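Local atomic coordinates of ubiquitin-conjugating enzyme E2, putative (Plasmodium falciparum, PDB entry 2Q0V), a protein that probably takes part in ubiquitin conjugation as a member of the E2 family, perhaps as a UEV-like variant. Residues 24-29 against 55-60. Numbering follows the deposited sequence.
Sequences FRLLDE and SNWSCT
Leu-26, on helix 22-34, meets the indole of Trp-57, on strand 56-62, in a small, buried apolar contact with no hydrogen bond across it. The methyl CD2 of Leu-26 does the touching, 3.6 Å from CZ2 of Trp-57, and approaches the ring obliquely. With CG anti to its carbonyl carbon (chi1 -61°), Trp-57 extends the six-membered ring to the helix backbone, where CH2 lies 3.8 Å from Leu-26 O, which sits at the ring edge and in its plane. Trp-57 CH2 also comes 4.0 Å from Glu-29 C. The indole N-H bonds back to its own chain just before the strand, from Trp-57 NE1 to Leu-54 O, which helps fix the ring's rotation. Among charged groups, Arg-25 and Glu-29 form a salt bridge one helical turn apart: Arg-25 NE gives Glu-29 OE2 a nearly straight bond of 2.6 Å, in the guanidinium plane, reaching the anti side of the carboxylate from 25° out of its plane. Tyr-84 OH also hydrogen-bonds Glu-29 OE2, while Ile-125 N bonds Glu-29 OE1, so the buried carboxylate ties the helix to both the loop after strand 73-79 and the start of helix 125-135. The arrangement is that of the UBC fold, whose N-terminal helix packs beside the antiparallel sheet.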
# COMPACT_ATOMS: atom_id res chain seq x y z
N PHE A 24 -10.45 -13.70 8.37
CA PHE A 24 -9.37 -13.98 9.33
C PHE A 24 -8.06 -13.29 8.92
O PHE A 24 -7.39 -12.64 9.71
CB PHE A 24 -9.16 -15.50 9.42
CG PHE A 24 -10.13 -16.21 10.34
CD1 PHE A 24 -11.35 -15.64 10.69
CD2 PHE A 24 -9.82 -17.47 10.84
CE1 PHE A 24 -12.25 -16.28 11.55
CE2 PHE A 24 -10.72 -18.13 11.69
CZ PHE A 24 -11.93 -17.53 12.05
N ARG A 25 -7.73 -13.43 7.65
CA ARG A 25 -6.56 -12.80 7.08
C ARG A 25 -6.55 -11.25 7.30
O ARG A 25 -5.55 -10.70 7.73
CB ARG A 25 -6.47 -13.19 5.61
CG ARG A 25 -5.51 -12.35 4.80
CD ARG A 25 -4.02 -12.53 5.20
NE ARG A 25 -3.25 -11.73 4.26
CZ ARG A 25 -2.47 -12.22 3.31
NH1 ARG A 25 -1.85 -11.39 2.47
NH2 ARG A 25 -2.30 -13.53 3.20
N LEU A 26 -7.68 -10.58 7.04
CA LEU A 26 -7.78 -9.15 7.16
C LEU A 26 -7.83 -8.72 8.62
O LEU A 26 -7.31 -7.66 8.98
CB LEU A 26 -8.96 -8.61 6.35
CG LEU A 26 -8.68 -8.57 4.84
CD1 LEU A 26 -9.95 -8.45 4.00
CD2 LEU A 26 -7.70 -7.45 4.48
N LEU A 27 -8.40 -9.56 9.47
CA LEU A 27 -8.27 -9.32 10.91
C LEU A 27 -6.82 -9.39 11.42
O LEU A 27 -6.45 -8.59 12.27
CB LEU A 27 -9.19 -10.26 11.70
CG LEU A 27 -10.70 -9.97 11.56
CD1 LEU A 27 -11.53 -11.18 12.07
CD2 LEU A 27 -11.14 -8.66 12.24
N ASP A 28 -6.01 -10.31 10.89
CA ASP A 28 -4.57 -10.38 11.22
C ASP A 28 -3.79 -9.10 10.83
O ASP A 28 -3.08 -8.53 11.64
CB ASP A 28 -3.93 -11.59 10.55
CG ASP A 28 -4.38 -12.92 11.17
OD1 ASP A 28 -4.78 -12.93 12.37
OD2 ASP A 28 -4.30 -13.94 10.43
N GLU A 29 -3.98 -8.67 9.58
CA GLU A 29 -3.40 -7.45 9.05
C GLU A 29 -3.89 -6.19 9.77
O GLU A 29 -3.13 -5.23 9.92
CB GLU A 29 -3.62 -7.34 7.54
CG GLU A 29 -3.05 -8.51 6.74
CD GLU A 29 -2.98 -8.23 5.24
OE1 GLU A 29 -2.54 -7.15 4.84
OE2 GLU A 29 -3.35 -9.10 4.45
N SER A 55 -12.50 -3.94 3.72
CA SER A 55 -12.03 -3.90 2.35
C SER A 55 -11.18 -2.67 2.01
O SER A 55 -10.28 -2.77 1.19
CB SER A 55 -13.21 -4.00 1.38
OG SER A 55 -13.90 -5.22 1.55
N ASN A 56 -11.51 -1.54 2.61
CA ASN A 56 -10.90 -0.24 2.29
C ASN A 56 -9.91 0.24 3.37
O ASN A 56 -10.28 0.38 4.54
CB ASN A 56 -11.98 0.82 2.08
CG ASN A 56 -12.25 1.11 0.60
OD1 ASN A 56 -13.10 0.45 -0.05
ND2 ASN A 56 -11.52 2.10 0.05
N TRP A 57 -8.68 0.51 2.96
CA TRP A 57 -7.63 0.84 3.92
C TRP A 57 -7.03 2.18 3.64
O TRP A 57 -6.64 2.46 2.51
CB TRP A 57 -6.53 -0.24 3.94
CG TRP A 57 -7.05 -1.61 4.35
CD1 TRP A 57 -7.89 -2.41 3.62
CD2 TRP A 57 -6.77 -2.32 5.55
NE1 TRP A 57 -8.15 -3.57 4.31
CE2 TRP A 57 -7.47 -3.55 5.49
CE3 TRP A 57 -5.98 -2.05 6.68
CZ2 TRP A 57 -7.43 -4.49 6.53
CZ3 TRP A 57 -5.93 -2.98 7.70
CH2 TRP A 57 -6.65 -4.20 7.61
N SER A 58 -6.95 2.99 4.70
CA SER A 58 -6.17 4.22 4.70
C SER A 58 -4.71 3.95 5.11
O SER A 58 -4.46 3.40 6.18
CB SER A 58 -6.78 5.24 5.64
OG SER A 58 -7.95 5.76 5.06
N CYS A 59 -3.79 4.37 4.25
CA CYS A 59 -2.36 4.08 4.37
C CYS A 59 -1.48 5.33 4.26
O CYS A 59 -1.84 6.31 3.61
CB CYS A 59 -1.95 3.07 3.31
SG CYS A 59 -2.96 1.57 3.30
N THR A 60 -0.32 5.28 4.90
CA THR A 60 0.68 6.33 4.83
C THR A 60 2.06 5.75 4.49
O THR A 60 2.48 4.73 5.07
CB THR A 60 0.77 7.11 6.15
OG1 THR A 60 -0.52 7.67 6.46
CG2 THR A 60 1.74 8.23 6.06